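Local coordinates for protein manganese-dependent inorganic pyrophosphatase (Methanocaldococcus jannaschii, PDB 2EB0) that hydrolyses inorganic diphosphate to two phosphates with the help of two manganese ions bound in each subunit, at residues Y28-G33 and E50-E55; E55-K60 and Q72-L77; K185-V190 and Q217-D222; F206-K211 and P300-Y305; G245-V250 and V266-M271. One frame throughout, in Å; residues are numbered along the deposited sequence.

Interaction 1. Residues Y28-G33 and E50-E55; sequences YPARLG and EPELIE
Pro-29 meets Pro-51 CB to CB, and its carbonyl O accepts a hydrogen bond from a water that also donates to Glu-52 OE1, so an exposed carboxylate is tied to the edge of the strand. Ala-30 is small enough to let residues 52-54 come close: its CB rests 3.7 Å from Ile-54 CD1, on the side where Val-5 of strand 2-5 continues the apolar layer. Arg-31 carries most of the contact. Its backbone N donates to Glu-52 O at 3.0 Å and its O accepts from Ile-54 N in a nearly straight bond (171°), which forms a parallel bridge with Leu-53. With CG placed between the backbone N and the carbonyl carbon (chi1 56°), the extended chain runs out beside the Pro-51 carbonyl, and NE donates a short but bent bond (136°) to Pro-51 O, in the guanidinium plane and 2.6 Å away. Leu-53 CB lies 3.5 Å above one face of the guanidinium; Glu-50 OE1 lies over the opposite face, a salt bridge of charge alone, since no N-H points at it. Arg-31 NH1 turns back to Gly-33 O at 2.8 Å, and NH2 donates to a second water, which also donates to Pro-51 O. Leu-32 then sends CD2 to Ile-54 CG1, 4.2 Å away, near manganese ligand His-7. This bridge joins strands 28-31 and 52-53 of a beta-alpha-beta unit at one margin of the DHH domain's parallel sheet. A planar cation sandwiched between an aliphatic carbon and a carboxylate, with in-plane N-H groups on two carbonyls, should have little freedom to rotate, and the carboxylate would be expected to stabilise its charge.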
# COMPACT_ATOMS: atom_id res chain seq x y z
N TYR B 28 0.51 6.63 22.02
CA TYR B 28 1.84 7.17 22.30
C TYR B 28 2.73 7.46 21.10
O TYR B 28 2.88 6.64 20.19
CB TYR B 28 2.61 6.22 23.23
CG TYR B 28 1.85 5.79 24.46
CD1 TYR B 28 1.22 6.72 25.28
CD2 TYR B 28 1.78 4.44 24.81
CE1 TYR B 28 0.53 6.33 26.42
CE2 TYR B 28 1.10 4.04 25.95
CZ TYR B 28 0.47 4.98 26.75
OH TYR B 28 -0.20 4.58 27.88
N PRO B 29 3.35 8.66 21.08
CA PRO B 29 4.25 9.05 20.00
C PRO B 29 5.62 8.45 20.32
O PRO B 29 5.96 8.26 21.50
CB PRO B 29 4.27 10.57 20.11
CG PRO B 29 4.18 10.77 21.59
CD PRO B 29 3.08 9.80 21.97
N ALA B 30 6.40 8.14 19.31
CA ALA B 30 7.71 7.56 19.56
C ALA B 30 8.62 7.77 18.37
O ALA B 30 8.18 8.19 17.29
CB ALA B 30 7.56 6.07 19.87
N ARG B 31 9.90 7.46 18.58
CA ARG B 31 10.94 7.60 17.56
C ARG B 31 11.87 6.39 17.58
O ARG B 31 12.01 5.73 18.61
CB ARG B 31 11.73 8.89 17.84
CG ARG B 31 12.33 8.95 19.24
CD ARG B 31 12.76 10.36 19.63
NE ARG B 31 13.35 10.40 20.97
CZ ARG B 31 14.62 10.13 21.24
NH1 ARG B 31 15.46 9.80 20.27
NH2 ARG B 31 15.06 10.20 22.49
N LEU B 32 12.49 6.10 16.45
CA LEU B 32 13.39 4.95 16.33
C LEU B 32 14.85 5.37 16.32
O LEU B 32 15.72 4.53 16.13
CB LEU B 32 13.08 4.16 15.05
CG LEU B 32 11.76 3.39 14.95
CD1 LEU B 32 11.74 2.53 13.69
CD2 LEU B 32 11.59 2.51 16.17
N GLY B 33 15.11 6.65 16.51
CA GLY B 33 16.48 7.14 16.51
C GLY B 33 16.63 8.53 17.11
O GLY B 33 15.66 9.10 17.61
N GLU B 50 9.95 16.24 22.92
CA GLU B 50 10.52 15.20 22.06
C GLU B 50 9.93 13.83 22.40
O GLU B 50 9.96 13.41 23.55
CB GLU B 50 12.03 15.16 22.26
CG GLU B 50 12.76 14.16 21.40
CD GLU B 50 14.19 13.93 21.87
OE1 GLU B 50 14.98 13.33 21.11
OE2 GLU B 50 14.51 14.35 23.00
N PRO B 51 9.42 13.10 21.40
CA PRO B 51 8.82 11.76 21.55
C PRO B 51 9.77 10.76 22.20
O PRO B 51 10.98 10.83 22.00
CB PRO B 51 8.49 11.35 20.12
CG PRO B 51 8.43 12.63 19.38
CD PRO B 51 9.53 13.44 19.97
N GLU B 52 9.22 9.80 22.94
CA GLU B 52 10.04 8.79 23.60
C GLU B 52 10.71 7.85 22.58
O GLU B 52 10.14 7.54 21.54
CB GLU B 52 9.20 7.96 24.58
CG GLU B 52 8.40 6.84 23.92
CD GLU B 52 7.65 5.99 24.92
OE1 GLU B 52 6.57 6.42 25.37
OE2 GLU B 52 8.15 4.89 25.26
N LEU B 53 11.92 7.42 22.90
CA LEU B 53 12.68 6.52 22.05
C LEU B 53 12.38 5.05 22.36
O LEU B 53 12.41 4.65 23.51
CB LEU B 53 14.17 6.76 22.24
CG LEU B 53 15.09 5.70 21.62
CD1 LEU B 53 15.25 5.94 20.12
CD2 LEU B 53 16.44 5.75 22.31
N ILE B 54 12.08 4.25 21.34
CA ILE B 54 11.83 2.82 21.54
C ILE B 54 12.67 2.07 20.52
O ILE B 54 13.18 2.67 19.57
CB ILE B 54 10.36 2.44 21.37
CG1 ILE B 54 9.86 2.84 19.98
CG2 ILE B 54 9.54 3.07 22.46
CD1 ILE B 54 8.42 2.50 19.73
N GLU B 55 12.80 0.76 20.70
CA GLU B 55 13.63 -0.03 19.79
C GLU B 55 13.03 -1.37 19.41
O GLU B 55 13.40 -1.96 18.40
CB GLU B 55 15.00 -0.26 20.43
CG GLU B 55 15.74 1.02 20.79
CD GLU B 55 16.43 0.94 22.14
OE1 GLU B 55 17.24 0.02 22.34
OE2 GLU B 55 16.15 1.81 22.99
O HOH W 1 4.97 8.17 24.09
O HOH W 2 13.10 10.83 24.49

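Interaction 2. Residues E55-K60 and Q72-L77; sequences ESAKGK and QSFDDL
The Phe-74 ring has Ala-57 CB over one face, a CH-pi contact 3.7 Å from the ring centroid and 17° off the normal, while Glu-55 O and Ser-56 N lie at its edge near the plane. Alanine suits this place because a methyl is small enough to rest on the ring face while the backbone passes close by. The carboxylate of Asp-76 is the second flat group. Its OD1 receives Ser-56 OG on the syn lone pair at 2.5 Å; OD2 accepts the N-H of Ala-57 at 3.0 Å in a nearly straight bond (169°), met from above the carboxylate plane. Asp-76 reaches both donors because its CG stands between its own backbone N and carbonyl carbon (chi1 57°), and an aspartate is short enough to bind serine hydroxyl and adjoining amide together. A water joins Glu-55 O to the backbone N and OD2 of Asp-75. Within its own segment, Lys-60 NZ donates to Ser-56 O at 2.8 Å. Two beta turns meet here: a type II turn from Ala-57 to Lys-60, with Gly-59 at positive phi, and a type I turn from Phe-74 to Leu-77. They belong to the loops before and after strand 61-65 in the chain, within the parallel sheet of the DHH domain.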
# COMPACT_ATOMS: atom_id res chain seq x y z
N GLU B 55 12.80 0.76 20.70
CA GLU B 55 13.63 -0.03 19.79
C GLU B 55 13.03 -1.37 19.41
O GLU B 55 13.40 -1.96 18.40
CB GLU B 55 15.00 -0.26 20.43
CG GLU B 55 15.74 1.02 20.79
CD GLU B 55 16.43 0.94 22.14
OE1 GLU B 55 17.24 0.02 22.34
OE2 GLU B 55 16.15 1.81 22.99
N SER B 56 12.11 -1.86 20.24
CA SER B 56 11.49 -3.15 19.98
C SER B 56 9.98 -3.04 19.84
O SER B 56 9.32 -2.36 20.63
CB SER B 56 11.85 -4.12 21.12
OG SER B 56 11.15 -5.34 20.98
N ALA B 57 9.43 -3.73 18.85
CA ALA B 57 8.00 -3.69 18.61
C ALA B 57 7.29 -4.82 19.34
O ALA B 57 6.07 -4.83 19.42
CB ALA B 57 7.72 -3.79 17.12
N LYS B 58 8.06 -5.76 19.87
CA LYS B 58 7.48 -6.90 20.58
C LYS B 58 6.44 -6.52 21.62
O LYS B 58 6.71 -5.71 22.51
CB LYS B 58 8.58 -7.74 21.23
CG LYS B 58 8.09 -9.08 21.76
CD LYS B 58 9.23 -9.93 22.29
CE LYS B 58 8.73 -11.28 22.75
NZ LYS B 58 7.62 -11.17 23.74
N GLY B 59 5.25 -7.09 21.51
CA GLY B 59 4.19 -6.81 22.46
C GLY B 59 3.56 -5.45 22.31
O GLY B 59 2.74 -5.04 23.15
N LYS B 60 3.91 -4.74 21.24
CA LYS B 60 3.37 -3.41 21.00
C LYS B 60 2.44 -3.36 19.79
O LYS B 60 2.56 -4.17 18.87
CB LYS B 60 4.51 -2.41 20.74
CG LYS B 60 5.48 -2.21 21.89
CD LYS B 60 6.54 -1.17 21.55
CE LYS B 60 7.43 -0.83 22.74
NZ LYS B 60 8.21 -2.01 23.23
N GLN B 72 14.11 -0.00 7.69
CA GLN B 72 14.05 1.37 8.21
C GLN B 72 13.14 1.43 9.44
O GLN B 72 12.96 2.49 10.03
CB GLN B 72 13.50 2.32 7.14
CG GLN B 72 14.25 2.30 5.83
CD GLN B 72 13.52 3.04 4.72
OE1 GLN B 72 13.85 2.90 3.54
NE2 GLN B 72 12.51 3.83 5.09
N SER B 73 12.58 0.28 9.81
CA SER B 73 11.66 0.19 10.94
C SER B 73 12.26 -0.70 12.03
O SER B 73 13.47 -0.96 12.01
CB SER B 73 10.33 -0.38 10.45
OG SER B 73 9.28 -0.14 11.37
N PHE B 74 11.43 -1.15 12.97
CA PHE B 74 11.90 -2.03 14.05
C PHE B 74 12.55 -3.26 13.46
O PHE B 74 12.08 -3.80 12.46
CB PHE B 74 10.74 -2.53 14.93
CG PHE B 74 9.96 -1.46 15.61
CD1 PHE B 74 8.92 -0.81 14.95
CD2 PHE B 74 10.21 -1.15 16.94
CE1 PHE B 74 8.13 0.13 15.61
CE2 PHE B 74 9.42 -0.21 17.61
CZ PHE B 74 8.38 0.43 16.95
N ASP B 75 13.62 -3.74 14.10
CA ASP B 75 14.31 -4.94 13.64
C ASP B 75 13.37 -6.13 13.82
O ASP B 75 13.45 -7.11 13.09
CB ASP B 75 15.58 -5.17 14.45
CG ASP B 75 16.52 -3.98 14.42
OD1 ASP B 75 16.96 -3.60 13.32
OD2 ASP B 75 16.80 -3.43 15.50
N ASP B 76 12.47 -6.00 14.79
CA ASP B 76 11.51 -7.04 15.10
C ASP B 76 10.08 -6.58 14.85
O ASP B 76 9.18 -6.86 15.65
CB ASP B 76 11.64 -7.45 16.57
CG ASP B 76 11.46 -6.27 17.52
OD1 ASP B 76 11.35 -6.51 18.74
OD2 ASP B 76 11.44 -5.11 17.06
N LEU B 77 9.87 -5.86 13.75
CA LEU B 77 8.54 -5.36 13.40
C LEU B 77 7.53 -6.51 13.47
O LEU B 77 6.45 -6.37 14.04
CB LEU B 77 8.54 -4.79 11.98
CG LEU B 77 7.63 -3.59 11.66
CD1 LEU B 77 7.47 -3.51 10.14
CD2 LEU B 77 6.27 -3.72 12.33
O HOH W 3 14.80 -1.92 16.07

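Interaction 3. Residues K185-V190 and Q217-D222; sequences KAKSVV and QVEVID
Ser-188 and Val-220 bring the backbones closest, their CA atoms 4.2 Å apart, and the dense part of the contact gathers here. Ser-188 OG touches Ile-221 CG1 at 3.2 Å and accepts a weak, bent hydrogen bond (133°) from Ile-221 N. With OG anti to the carbonyl carbon (chi1 -53°), the hydroxyl can also bond back to Leu-184 O within the helix; serine suits a place where a small side chain must serve helix and strand at once. Deeper in, Val-190 CG1 and Val-218 CG2 slide past one another at 4.1 Å, branched side chains filling a buried seam. The Lys-187 chain lies alongside Glu-219 and points the same way, with CD and CE each 3.1 Å from Glu-219 OE1. This is contact by methylenes, for the ammonium stays 4.6 Å from that oxygen and makes a salt bridge with Glu-38 and a hydrogen bond to Ser-146 O instead. Between the two backbones a water accepts from Glu-219 N and lies within bonding reach of Lys-187 O. The looser side is toward solvent, where exposed Lys-185 offers only its CG to Ile-221 CD1, 4.0 Å away. The contact seats the C-terminal part of helix 176-188 on the end of strand 211-220, which lies between strands 204-208 and 248-255 in the mixed sheet. The Lys-187 side chain is about 7 Å from those of the manganese ligands Asp-11 and Asp-147. Helix 195-201 packs on Val-190 and Val-218, and Glu-38 of helix 37-45 packs on Ala-186.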
# COMPACT_ATOMS: atom_id res chain seq x y z
N LYS B 185 18.68 26.48 6.71
CA LYS B 185 19.96 26.72 7.36
C LYS B 185 20.21 25.63 8.40
O LYS B 185 21.35 25.33 8.74
CB LYS B 185 19.99 28.11 8.00
CG LYS B 185 20.03 29.24 6.98
CD LYS B 185 20.32 30.58 7.63
CE LYS B 185 20.47 31.68 6.59
NZ LYS B 185 20.98 32.96 7.18
N ALA B 186 19.12 25.03 8.88
CA ALA B 186 19.21 23.96 9.87
C ALA B 186 19.74 22.68 9.22
O ALA B 186 20.54 21.96 9.81
CB ALA B 186 17.84 23.71 10.50
N LYS B 187 19.29 22.39 8.00
CA LYS B 187 19.76 21.19 7.31
C LYS B 187 21.25 21.37 7.03
O LYS B 187 22.04 20.45 7.17
CB LYS B 187 19.02 21.00 5.99
CG LYS B 187 17.55 20.65 6.13
CD LYS B 187 16.92 20.36 4.77
CE LYS B 187 15.58 19.64 4.90
NZ LYS B 187 14.55 20.46 5.59
N SER B 188 21.62 22.59 6.65
CA SER B 188 23.00 22.91 6.32
C SER B 188 24.01 22.68 7.44
O SER B 188 25.15 22.31 7.17
CB SER B 188 23.08 24.36 5.84
OG SER B 188 22.15 24.61 4.79
N VAL B 189 23.62 22.90 8.70
CA VAL B 189 24.57 22.72 9.80
C VAL B 189 25.13 21.30 9.84
O VAL B 189 26.21 21.07 10.39
CB VAL B 189 23.96 23.06 11.19
CG1 VAL B 189 23.37 24.46 11.18
CG2 VAL B 189 22.92 22.03 11.57
N VAL B 190 24.40 20.34 9.26
CA VAL B 190 24.85 18.95 9.24
C VAL B 190 26.19 18.91 8.53
O VAL B 190 27.04 18.07 8.83
CB VAL B 190 23.86 18.03 8.49
CG1 VAL B 190 24.34 16.59 8.57
CG2 VAL B 190 22.46 18.16 9.10
N GLN B 217 22.12 10.91 2.48
CA GLN B 217 21.97 12.22 1.89
C GLN B 217 22.20 13.37 2.86
O GLN B 217 21.95 13.25 4.05
CB GLN B 217 20.57 12.35 1.29
CG GLN B 217 20.22 13.74 0.78
CD GLN B 217 18.88 13.78 0.06
OE1 GLN B 217 17.91 13.18 0.52
NE2 GLN B 217 18.83 14.49 -1.06
N VAL B 218 22.70 14.47 2.33
CA VAL B 218 22.91 15.66 3.13
C VAL B 218 22.47 16.81 2.23
O VAL B 218 22.73 16.80 1.03
CB VAL B 218 24.39 15.82 3.56
CG1 VAL B 218 25.28 15.95 2.35
CG2 VAL B 218 24.53 17.03 4.47
N GLU B 219 21.77 17.78 2.80
CA GLU B 219 21.26 18.92 2.04
C GLU B 219 21.86 20.22 2.60
O GLU B 219 21.65 20.55 3.77
CB GLU B 219 19.73 18.96 2.13
CG GLU B 219 19.06 17.66 1.68
CD GLU B 219 17.59 17.55 2.10
OE1 GLU B 219 17.29 17.62 3.31
OE2 GLU B 219 16.74 17.37 1.20
N VAL B 220 22.60 20.95 1.78
CA VAL B 220 23.23 22.18 2.24
C VAL B 220 23.07 23.33 1.27
O VAL B 220 22.79 23.14 0.09
CB VAL B 220 24.74 21.96 2.51
CG1 VAL B 220 24.94 20.84 3.52
CG2 VAL B 220 25.46 21.64 1.21
N ILE B 221 23.27 24.54 1.79
CA ILE B 221 23.16 25.73 0.97
C ILE B 221 24.51 26.02 0.30
O ILE B 221 24.56 26.51 -0.83
CB ILE B 221 22.72 26.93 1.83
CG1 ILE B 221 21.35 26.62 2.45
CG2 ILE B 221 22.62 28.18 0.96
CD1 ILE B 221 20.86 27.66 3.44
N ASP B 222 25.59 25.70 1.00
CA ASP B 222 26.95 25.87 0.49
C ASP B 222 27.63 24.52 0.66
O ASP B 222 27.95 24.11 1.78
CB ASP B 222 27.69 26.95 1.28
CG ASP B 222 29.12 27.16 0.80
OD1 ASP B 222 29.75 28.15 1.22
OD2 ASP B 222 29.60 26.34 -0.01
O HOH W 4 20.99 18.13 5.53

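Interaction 4. Residues F206-K211 and P300-Y305; sequences FDFNGK and PLERAY
Phe-208 CA and Glu-302 CA come within 5.4 Å where strand 206-208 runs at 41° to the axis of helix 300-305, with 8.9 Å between the axes. The strand turns straight into a type I' beta turn from Phe-208 to Lys-211, the tight hairpin that links strands 204-208 and 211-220 at the edge of the mixed sheet of the DHHA2 domain; Asn-209 and Gly-210 both take positive phi there, which asparagine and glycine tolerate well. The Phe-208 ring is the chief apolar surface. Glu-302 CB lies over one face, 3.7 Å from the centroid in a CH-pi contact, and Leu-301 CD2 meets its edge at 4.1 Å. Beyond CB the extended Glu-302 chain carries OE2 to a water that it accepts from and that is weakly held by Asn-209 N. The Tyr-305 side chain crosses that of Phe-208 at about a right angle, the two CB atoms 3.8 Å apart, with the rings oblique (planes at 52°). The tyrosine hydroxyl bonds to Asp-247 OD1, while the ring edge receives the aliphatic part of Lys-211, CG to Tyr-305 CE2 at 3.4 Å. On the outer side of the helix, Thr-96 of the second subunit packs on Glu-302 and Arg-303. At the turn itself, Asn-209 ND2 donates to Tyr-305 O over 3.3 Å, approaching from above the carbonyl plane.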
# COMPACT_ATOMS: atom_id res chain seq x y z
N PHE B 206 17.74 -0.15 2.11
CA PHE B 206 16.69 -0.77 1.30
C PHE B 206 17.02 -2.19 0.89
O PHE B 206 18.17 -2.64 0.98
CB PHE B 206 16.45 -0.01 -0.02
CG PHE B 206 16.12 1.44 0.15
CD1 PHE B 206 17.12 2.36 0.46
CD2 PHE B 206 14.82 1.90 -0.03
CE1 PHE B 206 16.83 3.72 0.60
CE2 PHE B 206 14.50 3.24 0.11
CZ PHE B 206 15.51 4.16 0.43
N ASP B 207 15.99 -2.89 0.41
CA ASP B 207 16.15 -4.23 -0.09
C ASP B 207 15.66 -4.15 -1.54
O ASP B 207 14.47 -4.00 -1.78
CB ASP B 207 15.30 -5.24 0.67
CG ASP B 207 15.48 -6.66 0.17
OD1 ASP B 207 14.67 -7.54 0.51
OD2 ASP B 207 16.46 -6.90 -0.58
N PHE B 208 16.59 -4.20 -2.48
CA PHE B 208 16.24 -4.14 -3.89
C PHE B 208 16.43 -5.49 -4.56
O PHE B 208 17.56 -5.85 -4.91
CB PHE B 208 17.09 -3.11 -4.65
CG PHE B 208 16.83 -1.68 -4.25
CD1 PHE B 208 15.64 -1.31 -3.63
CD2 PHE B 208 17.77 -0.70 -4.54
CE1 PHE B 208 15.40 0.02 -3.30
CE2 PHE B 208 17.54 0.63 -4.21
CZ PHE B 208 16.35 0.99 -3.59
N ASN B 209 15.34 -6.23 -4.72
CA ASN B 209 15.41 -7.54 -5.36
C ASN B 209 16.50 -8.39 -4.68
O ASN B 209 17.40 -8.91 -5.33
CB ASN B 209 15.71 -7.35 -6.85
CG ASN B 209 15.43 -8.57 -7.67
OD1 ASN B 209 14.51 -9.34 -7.38
ND2 ASN B 209 16.20 -8.76 -8.73
N GLY B 210 16.40 -8.51 -3.36
CA GLY B 210 17.36 -9.29 -2.60
C GLY B 210 18.68 -8.61 -2.26
O GLY B 210 19.44 -9.13 -1.45
N LYS B 211 18.95 -7.46 -2.87
CA LYS B 211 20.20 -6.75 -2.62
C LYS B 211 20.10 -5.65 -1.57
O LYS B 211 19.15 -4.87 -1.54
CB LYS B 211 20.75 -6.16 -3.91
CG LYS B 211 20.98 -7.17 -5.02
CD LYS B 211 22.02 -8.21 -4.63
CE LYS B 211 22.34 -9.12 -5.80
NZ LYS B 211 22.91 -8.35 -6.94
N PRO B 300 14.62 4.56 -10.29
CA PRO B 300 15.47 4.03 -11.36
C PRO B 300 16.45 2.98 -10.86
O PRO B 300 16.81 2.06 -11.59
CB PRO B 300 16.18 5.28 -11.88
CG PRO B 300 16.35 6.08 -10.64
CD PRO B 300 14.98 5.95 -9.97
N LEU B 301 16.87 3.13 -9.61
CA LEU B 301 17.82 2.21 -9.00
C LEU B 301 17.16 0.86 -8.68
O LEU B 301 17.70 -0.20 -9.02
CB LEU B 301 18.42 2.84 -7.75
CG LEU B 301 19.79 2.34 -7.29
CD1 LEU B 301 20.83 2.56 -8.41
CD2 LEU B 301 20.19 3.13 -6.03
N GLU B 302 15.99 0.88 -8.02
CA GLU B 302 15.34 -0.40 -7.72
C GLU B 302 14.83 -1.05 -9.00
O GLU B 302 14.72 -2.27 -9.07
CB GLU B 302 14.18 -0.23 -6.75
CG GLU B 302 13.38 -1.52 -6.59
CD GLU B 302 12.35 -1.45 -5.48
OE1 GLU B 302 11.67 -0.40 -5.36
OE2 GLU B 302 12.21 -2.45 -4.74
N ARG B 303 14.50 -0.25 -10.00
CA ARG B 303 14.03 -0.81 -11.26
C ARG B 303 15.19 -1.49 -11.95
O ARG B 303 15.02 -2.55 -12.56
CB ARG B 303 13.44 0.27 -12.16
CG ARG B 303 11.95 0.50 -11.94
CD ARG B 303 11.31 1.14 -13.16
NE ARG B 303 11.84 2.48 -13.41
CZ ARG B 303 11.52 3.55 -12.69
NH1 ARG B 303 10.67 3.45 -11.68
NH2 ARG B 303 12.06 4.73 -12.98
N ALA B 304 16.37 -0.90 -11.86
CA ALA B 304 17.56 -1.48 -12.47
C ALA B 304 17.87 -2.82 -11.81
O ALA B 304 18.12 -3.81 -12.49
CB ALA B 304 18.75 -0.54 -12.33
N TYR B 305 17.84 -2.85 -10.49
CA TYR B 305 18.12 -4.07 -9.75
C TYR B 305 17.21 -5.26 -10.03
O TYR B 305 17.70 -6.35 -10.32
CB TYR B 305 18.10 -3.81 -8.24
CG TYR B 305 19.45 -3.49 -7.66
CD1 TYR B 305 19.91 -2.18 -7.61
CD2 TYR B 305 20.27 -4.50 -7.17
CE1 TYR B 305 21.15 -1.87 -7.07
CE2 TYR B 305 21.53 -4.21 -6.63
CZ TYR B 305 21.96 -2.89 -6.58
OH TYR B 305 23.18 -2.59 -6.04
O HOH W 5 12.86 -4.77 -5.62
O HOH W 6 19.32 -8.24 -9.82

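Interaction 5. Residues G245-V250 and V266-M271; sequences GYDLIV and VGNKEM
Asn-268 reaches across to Asp-247 from its first side-chain atom onward. Its CB lies 3.5 Å from both Asp-247 O and Asp-247 OD1. CG stands anti to the backbone N (chi1 -164°), and this brings the amide obliquely across the carboxylate, their planes 59° apart. At the tip, ND2 donates weakly to Asp-247 OD1 at 3.3 Å, an oxygen also bonded by the hydroxyl of Tyr-305; Asn-268 OD1 points instead to Met-271 N, accepting at 2.7 Å, and so caps helix 269-275. Asparagine suits the N-cap because one short side chain offers both an acceptor to the helix and a donor to the loop that leads into the strand. Its own backbone N donates to Asp-247 O, lying in the carbonyl plane. Beside it, Ile-249 and Val-266 form a hydrogen-bonded antiparallel pair with two 2.8 Å bonds, their CB atoms 4.2 Å apart on the side of helix 230-243. Gly-267, paired with Leu-248, has backbone angles and a closeness to Asp-247 O that exclude a CB. The contact closes the open end of the beta hairpin of strands 248-255 and 260-267 in the DHHA2 domain. Asn-268 thus supplies an acceptor for Met-271 N and a weak donor to the Asp-247 carboxylate, linking hairpin to helix start.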
# COMPACT_ATOMS: atom_id res chain seq x y z
N GLY B 245 27.79 -5.48 4.75
CA GLY B 245 27.35 -6.23 3.59
C GLY B 245 26.43 -5.55 2.60
O GLY B 245 25.46 -6.15 2.14
N TYR B 246 26.71 -4.30 2.27
CA TYR B 246 25.89 -3.58 1.31
C TYR B 246 26.33 -3.96 -0.10
O TYR B 246 27.52 -4.03 -0.39
CB TYR B 246 26.05 -2.07 1.46
CG TYR B 246 25.35 -1.47 2.64
CD1 TYR B 246 25.89 -1.55 3.92
CD2 TYR B 246 24.13 -0.79 2.48
CE1 TYR B 246 25.25 -0.97 5.01
CE2 TYR B 246 23.49 -0.21 3.56
CZ TYR B 246 24.05 -0.30 4.82
OH TYR B 246 23.42 0.30 5.88
N ASP B 247 25.37 -4.20 -0.99
CA ASP B 247 25.72 -4.52 -2.36
C ASP B 247 26.09 -3.20 -3.03
O ASP B 247 26.91 -3.16 -3.95
CB ASP B 247 24.55 -5.18 -3.08
CG ASP B 247 24.88 -5.53 -4.52
OD1 ASP B 247 24.54 -4.75 -5.43
OD2 ASP B 247 25.50 -6.60 -4.73
N LEU B 248 25.47 -2.12 -2.54
CA LEU B 248 25.70 -0.77 -3.07
C LEU B 248 25.31 0.35 -2.12
O LEU B 248 24.33 0.25 -1.36
CB LEU B 248 24.93 -0.57 -4.38
CG LEU B 248 24.79 0.88 -4.88
CD1 LEU B 248 26.13 1.40 -5.41
CD2 LEU B 248 23.73 0.93 -5.97
N ILE B 249 26.08 1.44 -2.17
CA ILE B 249 25.82 2.62 -1.36
C ILE B 249 25.98 3.88 -2.20
O ILE B 249 26.95 4.03 -2.95
CB ILE B 249 26.77 2.72 -0.13
CG1 ILE B 249 26.38 1.67 0.92
CG2 ILE B 249 26.68 4.12 0.48
CD1 ILE B 249 27.19 1.75 2.20
N VAL B 250 24.99 4.77 -2.08
CA VAL B 250 24.97 6.03 -2.80
C VAL B 250 24.72 7.11 -1.75
O VAL B 250 23.81 6.98 -0.93
CB VAL B 250 23.80 6.07 -3.82
CG1 VAL B 250 23.70 7.45 -4.46
CG2 VAL B 250 24.01 5.00 -4.88
N VAL B 266 29.48 3.72 -4.20
CA VAL B 266 30.31 2.69 -3.59
C VAL B 266 29.71 1.29 -3.79
O VAL B 266 28.54 1.05 -3.48
CB VAL B 266 30.45 2.93 -2.08
CG1 VAL B 266 31.60 2.10 -1.53
CG2 VAL B 266 30.67 4.41 -1.81
N GLY B 267 30.53 0.37 -4.31
CA GLY B 267 30.07 -0.99 -4.54
C GLY B 267 29.70 -1.27 -5.98
O GLY B 267 30.52 -1.15 -6.89
N ASN B 268 28.44 -1.63 -6.21
CA ASN B 268 27.95 -1.95 -7.54
C ASN B 268 27.77 -0.73 -8.45
O ASN B 268 26.64 -0.35 -8.77
CB ASN B 268 26.63 -2.71 -7.43
CG ASN B 268 26.26 -3.42 -8.70
OD1 ASN B 268 26.55 -2.94 -9.80
ND2 ASN B 268 25.59 -4.56 -8.58
N LYS B 269 28.88 -0.12 -8.87
CA LYS B 269 28.81 1.06 -9.74
C LYS B 269 28.10 0.77 -11.05
O LYS B 269 27.42 1.64 -11.61
CB LYS B 269 30.22 1.59 -10.02
CG LYS B 269 30.90 2.17 -8.78
CD LYS B 269 32.25 2.79 -9.08
CE LYS B 269 32.87 3.39 -7.83
NZ LYS B 269 34.24 3.92 -8.08
N GLU B 270 28.25 -0.46 -11.54
CA GLU B 270 27.63 -0.89 -12.79
C GLU B 270 26.12 -0.70 -12.73
O GLU B 270 25.51 -0.12 -13.63
CB GLU B 270 27.94 -2.37 -13.07
CG GLU B 270 29.39 -2.77 -12.84
CD GLU B 270 29.79 -2.75 -11.37
OE1 GLU B 270 29.18 -3.48 -10.57
OE2 GLU B 270 30.73 -2.00 -11.01
N MET B 271 25.51 -1.21 -11.65
CA MET B 271 24.07 -1.11 -11.48
C MET B 271 23.60 0.34 -11.40
O MET B 271 22.49 0.66 -11.82
CB MET B 271 23.63 -1.86 -10.23
CG MET B 271 22.12 -2.09 -10.17
SD MET B 271 21.46 -2.99 -11.61
CE MET B 271 21.43 -4.68 -10.95

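From the N terminus, interaction 1 closes the beta-alpha-beta loop around helix 37-45, and interaction 2, which begins on the shared Glu-55, closes the next loop around strand 61-65. The two touch through Leu-32, Ile-54 and Phe-74, continuing one apolar layer of the DHH domain. In the DHHA2 domain, interaction 3 (185-190 with 217-222) crosses interaction 4 (206-211 with 300-305), because their segments alternate along the chain. The hairpin contact of interaction 5 falls within the long loop that interaction 4 spans, and Tyr-305 OH meets Asp-247 OD1 where they adjoin. Interactions 3, 4 and 5 all reach the mixed sheet, while Gln-72 packs on Phe-206 where interactions 2 and 4, in different domains, adjoin.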